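Local coordinates for protein tyrocidine synthase 2 (Brevibacillus parabrevis, PDB 6TA8) that belongs to the nonribosomal peptide synthetase family and is represented here by a condensation-domain region of the enzyme, at residues T238-A243 and Q442-T447; F419-S424 and I434-S439. All coordinates share one frame; numbering follows the deposited sequence.

Interaction 1 (T238-A243 and Q442-T447)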
ATOM      1  N   THR A 238     -10.208 -23.109   4.809  1.00 54.44           N
ATOM      2  CA  THR A 238     -11.221 -22.125   5.161  1.00 50.21           C
ATOM      3  C   THR A 238     -12.346 -22.790   5.945  1.00 46.31           C
ATOM      4  O   THR A 238     -12.598 -23.990   5.805  1.00 52.80           O
ATOM      5  CB  THR A 238     -11.799 -21.427   3.920  1.00 47.55           C
ATOM      6  OG1 THR A 238     -12.521 -22.370   3.118  1.00 44.10           O
ATOM      7  CG2 THR A 238     -10.690 -20.804   3.093  1.00 52.67           C
ATOM      8  N   ASP A 239     -13.025 -21.997   6.779  1.00 50.42           N
ATOM      9  CA  ASP A 239     -14.168 -22.530   7.514  1.00 50.64           C
ATOM     10  C   ASP A 239     -15.307 -22.885   6.567  1.00 46.43           C
ATOM     11  O   ASP A 239     -15.993 -23.895   6.764  1.00 45.11           O
ATOM     12  CB  ASP A 239     -14.639 -21.530   8.569  1.00 51.90           C
ATOM     13  CG  ASP A 239     -13.658 -21.384   9.716  1.00 50.86           C
ATOM     14  OD1 ASP A 239     -13.008 -22.387  10.076  1.00 53.36           O
ATOM     15  OD2 ASP A 239     -13.541 -20.266  10.259  1.00 56.58           O
ATOM     16  N   PHE A 240     -15.516 -22.075   5.531  1.00 44.01           N
ATOM     17  CA  PHE A 240     -16.571 -22.314   4.559  1.00 43.50           C
ATOM     18  C   PHE A 240     -16.030 -22.086   3.154  1.00 47.13           C
ATOM     19  O   PHE A 240     -14.976 -21.476   2.960  1.00 41.23           O
ATOM     20  CB  PHE A 240     -17.785 -21.405   4.797  1.00 44.10           C
ATOM     21  CG  PHE A 240     -18.008 -21.055   6.238  1.00 44.71           C
ATOM     22  CD1 PHE A 240     -18.489 -22.002   7.126  1.00 46.28           C
ATOM     23  CD2 PHE A 240     -17.743 -19.780   6.704  1.00 43.58           C
ATOM     24  CE1 PHE A 240     -18.695 -21.686   8.454  1.00 46.23           C
ATOM     25  CE2 PHE A 240     -17.949 -19.455   8.032  1.00 41.24           C
ATOM     26  CZ  PHE A 240     -18.426 -20.411   8.907  1.00 44.74           C
ATOM     27  N   VAL A 241     -16.777 -22.586   2.175  1.00 57.39           N
ATOM     28  CA  VAL A 241     -16.496 -22.374   0.760  1.00 51.40           C
ATOM     29  C   VAL A 241     -17.576 -21.459   0.199  1.00 64.07           C
ATOM     30  O   VAL A 241     -18.766 -21.647   0.478  1.00 65.29           O
ATOM     31  CB  VAL A 241     -16.440 -23.708  -0.011  1.00 57.74           C
ATOM     32  CG1 VAL A 241     -16.707 -23.490  -1.495  1.00 57.23           C
ATOM     33  CG2 VAL A 241     -15.096 -24.387   0.198  1.00 62.25           C
ATOM     34  N   THR A 242     -17.162 -20.461  -0.578  1.00 61.19           N
ATOM     35  CA  THR A 242     -18.110 -19.522  -1.155  1.00 55.58           C
ATOM     36  C   THR A 242     -17.584 -19.023  -2.492  1.00 57.81           C
ATOM     37  O   THR A 242     -16.380 -19.045  -2.759  1.00 59.84           O
ATOM     38  CB  THR A 242     -18.379 -18.338  -0.218  1.00 52.03           C
ATOM     39  OG1 THR A 242     -19.422 -17.521  -0.762  1.00 54.30           O
ATOM     40  CG2 THR A 242     -17.124 -17.496  -0.050  1.00 51.82           C
ATOM     41  N   ALA A 243     -18.515 -18.579  -3.336  1.00 49.12           N
ATOM     42  CA  ALA A 243     -18.191 -17.917  -4.591  1.00 50.41           C
ATOM     43  C   ALA A 243     -18.469 -16.422  -4.533  1.00 57.59           C
ATOM     44  O   ALA A 243     -18.444 -15.751  -5.571  1.00 64.01           O
ATOM     45  CB  ALA A 243     -18.967 -18.554  -5.746  1.00 55.36           C
ATOM     46  N   GLN A 442     -16.140 -16.873   4.644  1.00 51.06           N
ATOM     47  CA  GLN A 442     -15.129 -17.919   4.594  1.00 48.04           C
ATOM     48  C   GLN A 442     -14.553 -18.274   5.954  1.00 47.56           C
ATOM     49  O   GLN A 442     -14.142 -19.420   6.152  1.00 52.41           O
ATOM     50  CB  GLN A 442     -13.977 -17.508   3.666  1.00 42.53           C
ATOM     51  CG  GLN A 442     -14.314 -17.580   2.191  1.00 44.27           C
ATOM     52  CD  GLN A 442     -13.241 -16.964   1.318  1.00 46.36           C
ATOM     53  OE1 GLN A 442     -12.638 -15.951   1.677  1.00 50.46           O
ATOM     54  NE2 GLN A 442     -12.995 -17.573   0.165  1.00 43.36           N
ATOM     55  N   TYR A 443     -14.513 -17.330   6.891  1.00 47.95           N
ATOM     56  CA  TYR A 443     -13.948 -17.560   8.211  1.00 46.79           C
ATOM     57  C   TYR A 443     -14.851 -16.969   9.275  1.00 48.96           C
ATOM     58  O   TYR A 443     -15.439 -15.903   9.082  1.00 48.94           O
ATOM     59  CB  TYR A 443     -12.565 -16.931   8.355  1.00 49.89           C
ATOM     60  CG  TYR A 443     -11.507 -17.648   7.585  1.00 50.87           C
ATOM     61  CD1 TYR A 443     -10.987 -18.851   8.042  1.00 54.89           C
ATOM     62  CD2 TYR A 443     -11.028 -17.129   6.396  1.00 52.24           C
ATOM     63  CE1 TYR A 443     -10.016 -19.511   7.331  1.00 50.40           C
ATOM     64  CE2 TYR A 443     -10.061 -17.779   5.683  1.00 51.29           C
ATOM     65  CZ  TYR A 443      -9.559 -18.967   6.152  1.00 52.50           C
ATOM     66  OH  TYR A 443      -8.599 -19.606   5.425  1.00 51.18           O
ATOM     67  N   GLU A 444     -14.943 -17.664  10.401  1.00 52.14           N
ATOM     68  CA  GLU A 444     -15.516 -17.089  11.603  1.00 54.37           C
ATOM     69  C   GLU A 444     -14.425 -16.350  12.365  1.00 50.26           C
ATOM     70  O   GLU A 444     -13.250 -16.724  12.315  1.00 50.54           O
ATOM     71  CB  GLU A 444     -16.148 -18.173  12.477  1.00 51.31           C
ATOM     72  CG  GLU A 444     -17.353 -18.843  11.834  1.00 58.80           C
ATOM     73  CD  GLU A 444     -17.878 -20.015  12.640  1.00 72.03           C
ATOM     74  OE1 GLU A 444     -17.056 -20.796  13.162  1.00 77.19           O
ATOM     75  OE2 GLU A 444     -19.115 -20.158  12.747  1.00 59.71           O
ATOM     76  N   GLU A 445     -14.824 -15.284  13.064  1.00 49.70           N
ATOM     77  CA  GLU A 445     -13.858 -14.440  13.760  1.00 51.94           C
ATOM     78  C   GLU A 445     -13.011 -15.221  14.757  1.00 52.87           C
ATOM     79  O   GLU A 445     -11.917 -14.772  15.112  1.00 50.03           O
ATOM     80  CB  GLU A 445     -14.576 -13.296  14.476  1.00 50.17           C
ATOM     81  CG  GLU A 445     -13.691 -12.092  14.752  1.00 52.21           C
ATOM     82  CD  GLU A 445     -14.271 -11.168  15.802  1.00 64.27           C
ATOM     83  OE1 GLU A 445     -14.227 -11.523  16.999  1.00 75.92           O
ATOM     84  OE2 GLU A 445     -14.767 -10.083  15.431  1.00 72.24           O
ATOM     85  N   LYS A 446     -13.492 -16.381  15.207  1.00 54.23           N
ATOM     86  CA  LYS A 446     -12.732 -17.199  16.145  1.00 51.11           C
ATOM     87  C   LYS A 446     -11.574 -17.907  15.451  1.00 51.14           C
ATOM     88  O   LYS A 446     -10.497 -18.059  16.036  1.00 49.53           O
ATOM     89  CB  LYS A 446     -13.655 -18.216  16.822  1.00 49.38           C
ATOM     90  CG  LYS A 446     -14.447 -17.680  18.018  1.00 59.17           C
ATOM     91  CD  LYS A 446     -15.432 -16.584  17.623  1.00 62.32           C
ATOM     92  CE  LYS A 446     -16.393 -17.054  16.539  1.00 57.21           C
ATOM     93  NZ  LYS A 446     -16.932 -15.914  15.743  1.00 58.54           N
ATOM     94  N   THR A 447     -11.782 -18.346  14.207  1.00 47.42           N
ATOM     95  CA  THR A 447     -10.699 -18.961  13.446  1.00 49.08           C
ATOM     96  C   THR A 447      -9.616 -17.942  13.111  1.00 52.50           C
ATOM     97  O   THR A 447      -8.423 -18.265  13.123  1.00 54.51           O
ATOM     98  CB  THR A 447     -11.249 -19.596  12.169  1.00 55.03           C
ATOM     99  OG1 THR A 447     -12.311 -20.497  12.502  1.00 55.94           O
ATOM    100  CG2 THR A 447     -10.156 -20.358  11.430  1.00 49.55           C
TER
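D239 meets the start of helix 445-466 with its carboxylate. D239 CB lies over the centre of the F240 ring and 3.2 Å from Q442 O. From there CG, anti to the carbonyl carbon (chi1 -70°), carries the carboxylate toward the helix start, so that OD2 is gripped twice. The T447 hydroxyl OG1 donates to the syn lone pair of OD2 at 2.6 Å, while the N-cap residue E444 sends its backbone N to the anti lone pair of OD2, 3.0 Å away and nearly straight (165°). OD2 also lies at the edge of the Y443 ring. T238 crosses the Y443 side chain at about a right angle, its CG2 3.4 Å from Y443 OH; the hydroxyl itself bonds to the P237 carbonyl. Q442 O takes F240 N at 3.1 Å and, weakly, D239 N. At the flank, E444 CG reaches the edge of the F240 ring, 3.5 Å from CZ, with carboxylate and ring almost perpendicular. T242 CG2 crosses the Q442 side chain, 3.6 Å from CG. A loop carboxylate thus ties the chain before strand 250-256 to the first turn of helix 445-466. Two donors on one oxygen fix the rotation of D239 and, near a helix N terminus, would probably stabilise its negative charge, while the E444 carboxylate, a like charge not in contact, may offset this a little.

Interaction 2 (F419-S424 and I434-S439); sequences FLLDIS and ISVGYS
I423 sets CG2 anti to its backbone N and CG1 anti to its carbonyl carbon (chi1 -59°), which sends the two branches to different partners: CG2 meets I434 CG2 at 4.0 Å, and CG1 lies alongside V436, 4.1 Å from its CG1. L421, with CG likewise beside the backbone N, brings CD2 to 3.8 Å from Y438 CB. The two strands run antiparallel (166°). D422 and G437 form a hydrogen-bonded pair, with D422 N donating to G437 O and G437 N to D422 O at 2.6 Å. S424 and S435 repeat the pattern: S424 N donates to S435 O at 2.9 Å, and S435 N to S424 O. I423 and V436 make the non-hydrogen-bonded pair between them. Where the ladder ends, a water donates to L420 O and accepts from S439 N at 2.6 Å, bridging the strands. D422, S424 and S435 point to the other face from I423 and V436, and S435 OG bonds to S254. This hairpin lies inside a mixed sheet, with strand 383-390 beside 421-428 and strand 250-256 beside 431-439; helix 445-466 packs on L421, I434 and Y438.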
ATOM      1  N   PHE A 419      -7.298 -11.495  -2.463  1.00 43.90           N
ATOM      2  CA  PHE A 419      -6.528 -12.365  -1.587  1.00 40.35           C
ATOM      3  C   PHE A 419      -7.417 -12.935  -0.492  1.00 45.48           C
ATOM      4  O   PHE A 419      -8.331 -12.261  -0.003  1.00 55.11           O
ATOM      5  CB  PHE A 419      -5.349 -11.610  -0.969  1.00 39.90           C
ATOM      6  CG  PHE A 419      -4.322 -11.179  -1.972  1.00 48.77           C
ATOM      7  CD1 PHE A 419      -3.433 -12.096  -2.506  1.00 43.76           C
ATOM      8  CD2 PHE A 419      -4.251  -9.860  -2.391  1.00 50.56           C
ATOM      9  CE1 PHE A 419      -2.488 -11.707  -3.434  1.00 47.10           C
ATOM     10  CE2 PHE A 419      -3.307  -9.464  -3.317  1.00 53.91           C
ATOM     11  CZ  PHE A 419      -2.424 -10.388  -3.840  1.00 56.17           C
ATOM     12  N   LEU A 420      -7.141 -14.184  -0.113  1.00 40.08           N
ATOM     13  CA  LEU A 420      -7.907 -14.827   0.947  1.00 43.05           C
ATOM     14  C   LEU A 420      -7.669 -14.160   2.295  1.00 44.89           C
ATOM     15  O   LEU A 420      -8.577 -14.116   3.133  1.00 49.73           O
ATOM     16  CB  LEU A 420      -7.551 -16.312   1.012  1.00 51.93           C
ATOM     17  CG  LEU A 420      -8.407 -17.208   1.903  1.00 53.41           C
ATOM     18  CD1 LEU A 420      -8.943 -18.375   1.096  1.00 54.49           C
ATOM     19  CD2 LEU A 420      -7.588 -17.700   3.081  1.00 52.65           C
ATOM     20  N   LEU A 421      -6.466 -13.637   2.521  1.00 47.53           N
ATOM     21  CA  LEU A 421      -6.127 -12.948   3.759  1.00 42.36           C
ATOM     22  C   LEU A 421      -5.200 -11.786   3.442  1.00 47.93           C
ATOM     23  O   LEU A 421      -4.174 -11.973   2.782  1.00 46.85           O
ATOM     24  CB  LEU A 421      -5.452 -13.894   4.760  1.00 42.64           C
ATOM     25  CG  LEU A 421      -6.286 -15.027   5.360  1.00 49.77           C
ATOM     26  CD1 LEU A 421      -5.409 -15.935   6.208  1.00 41.37           C
ATOM     27  CD2 LEU A 421      -7.446 -14.476   6.178  1.00 46.08           C
ATOM     28  N   ASP A 422      -5.563 -10.594   3.906  1.00 46.85           N
ATOM     29  CA  ASP A 422      -4.723  -9.409   3.780  1.00 47.70           C
ATOM     30  C   ASP A 422      -4.168  -9.062   5.154  1.00 45.08           C
ATOM     31  O   ASP A 422      -4.927  -8.717   6.065  1.00 49.97           O
ATOM     32  CB  ASP A 422      -5.505  -8.229   3.205  1.00 51.38           C
ATOM     33  CG  ASP A 422      -4.704  -6.940   3.217  1.00 68.09           C
ATOM     34  OD1 ASP A 422      -5.314  -5.856   3.108  1.00 73.01           O
ATOM     35  OD2 ASP A 422      -3.460  -7.011   3.339  1.00 73.56           O
ATOM     36  N   ILE A 423      -2.851  -9.151   5.296  1.00 44.81           N
ATOM     37  CA  ILE A 423      -2.172  -8.905   6.562  1.00 44.31           C
ATOM     38  C   ILE A 423      -1.323  -7.652   6.399  1.00 47.03           C
ATOM     39  O   ILE A 423      -0.358  -7.638   5.623  1.00 50.74           O
ATOM     40  CB  ILE A 423      -1.319 -10.105   6.994  1.00 36.05           C
ATOM     41  CG1 ILE A 423      -2.197 -11.351   7.133  1.00 38.62           C
ATOM     42  CG2 ILE A 423      -0.599  -9.805   8.299  1.00 36.09           C
ATOM     43  CD1 ILE A 423      -1.437 -12.593   7.533  1.00 47.44           C
ATOM     44  N   SER A 424      -1.679  -6.599   7.126  1.00 41.25           N
ATOM     45  CA  SER A 424      -0.951  -5.342   7.110  1.00 38.67           C
ATOM     46  C   SER A 424      -0.186  -5.165   8.415  1.00 40.15           C
ATOM     47  O   SER A 424      -0.488  -5.796   9.431  1.00 39.27           O
ATOM     48  CB  SER A 424      -1.901  -4.158   6.891  1.00 49.73           C
ATOM     49  OG  SER A 424      -2.494  -4.212   5.605  1.00 55.27           O
ATOM     50  N   ILE A 434      -0.887  -4.948  14.002  1.00 41.49           N
ATOM     51  CA  ILE A 434      -1.129  -5.853  12.884  1.00 40.67           C
ATOM     52  C   ILE A 434      -2.628  -5.962  12.658  1.00 48.08           C
ATOM     53  O   ILE A 434      -3.412  -5.993  13.615  1.00 49.70           O
ATOM     54  CB  ILE A 434      -0.509  -7.239  13.148  1.00 44.84           C
ATOM     55  CG1 ILE A 434       0.918  -7.098  13.683  1.00 52.68           C
ATOM     56  CG2 ILE A 434      -0.542  -8.091  11.887  1.00 47.75           C
ATOM     57  CD1 ILE A 434       1.896  -6.521  12.688  1.00 47.07           C
ATOM     58  N   SER A 435      -3.030  -6.022  11.391  1.00 45.51           N
ATOM     59  CA  SER A 435      -4.433  -6.144  11.014  1.00 45.66           C
ATOM     60  C   SER A 435      -4.569  -7.222   9.951  1.00 47.60           C
ATOM     61  O   SER A 435      -3.799  -7.248   8.987  1.00 49.73           O
ATOM     62  CB  SER A 435      -4.985  -4.812  10.497  1.00 44.25           C
ATOM     63  OG  SER A 435      -4.805  -3.783  11.455  1.00 53.00           O
ATOM     64  N   VAL A 436      -5.546  -8.108  10.130  1.00 45.57           N
ATOM     65  CA  VAL A 436      -5.799  -9.210   9.209  1.00 42.55           C
ATOM     66  C   VAL A 436      -7.187  -9.022   8.614  1.00 45.70           C
ATOM     67  O   VAL A 436      -8.184  -8.996   9.347  1.00 40.88           O
ATOM     68  CB  VAL A 436      -5.685 -10.576   9.905  1.00 42.52           C
ATOM     69  CG1 VAL A 436      -5.841 -11.702   8.894  1.00 37.07           C
ATOM     70  CG2 VAL A 436      -4.356 -10.688  10.639  1.00 48.95           C
ATOM     71  N   GLY A 437      -7.251  -8.893   7.291  1.00 46.12           N
ATOM     72  CA  GLY A 437      -8.512  -8.735   6.590  1.00 42.39           C
ATOM     73  C   GLY A 437      -8.985 -10.063   6.026  1.00 44.28           C
ATOM     74  O   GLY A 437      -8.221 -10.785   5.382  1.00 45.44           O
ATOM     75  N   TYR A 438     -10.255 -10.372   6.276  1.00 45.44           N
ATOM     76  CA  TYR A 438     -10.852 -11.626   5.841  1.00 41.06           C
ATOM     77  C   TYR A 438     -12.305 -11.384   5.458  1.00 45.18           C
ATOM     78  O   TYR A 438     -12.871 -10.320   5.716  1.00 47.47           O
ATOM     79  CB  TYR A 438     -10.757 -12.700   6.934  1.00 43.70           C
ATOM     80  CG  TYR A 438     -11.598 -12.401   8.156  1.00 41.05           C
ATOM     81  CD1 TYR A 438     -11.136 -11.550   9.151  1.00 39.18           C
ATOM     82  CD2 TYR A 438     -12.859 -12.966   8.313  1.00 50.36           C
ATOM     83  CE1 TYR A 438     -11.901 -11.272  10.266  1.00 45.70           C
ATOM     84  CE2 TYR A 438     -13.633 -12.693   9.425  1.00 48.70           C
ATOM     85  CZ  TYR A 438     -13.149 -11.846  10.399  1.00 48.28           C
ATOM     86  OH  TYR A 438     -13.915 -11.571  11.508  1.00 46.95           O
ATOM     87  N   SER A 439     -12.908 -12.392   4.835  1.00 46.83           N
ATOM     88  CA  SER A 439     -14.325 -12.373   4.496  1.00 47.10           C
ATOM     89  C   SER A 439     -15.085 -13.251   5.479  1.00 46.45           C
ATOM     90  O   SER A 439     -14.664 -14.377   5.768  1.00 43.46           O
ATOM     91  CB  SER A 439     -14.557 -12.859   3.064  1.00 51.80           C
ATOM     92  OG  SER A 439     -15.943 -12.932   2.772  1.00 47.47           O
TER
HETATM   93  O   HOH W   1     -11.683 -14.298   3.538  1.00 43.95           O

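Overall arrangement
After the N-terminal half, with its three- and five-stranded sheets (strand 401-402 joins the latter afterwards), the chain reaches 238-243, between helix 221-229 and strand 250-256. It then lays down strands 250-256, 297-304, 325-332 and 383-390; hairpin 421-428/431-439 completes the sheet. Here 419-424 and 434-439 pair in interaction 2, with nine residues between the segments, most of them still strand. Just beyond, 442-447 starts helix 445-466 and returns to 238-243, closing a loop of 198 residues that encloses interaction 2 entirely; the two nest and do not cross. They also touch: L420 packs against T238 and Y443, and Y438 against E445. Together they tie the loop before edge strand 250-256 to the hairpin and the helix following it.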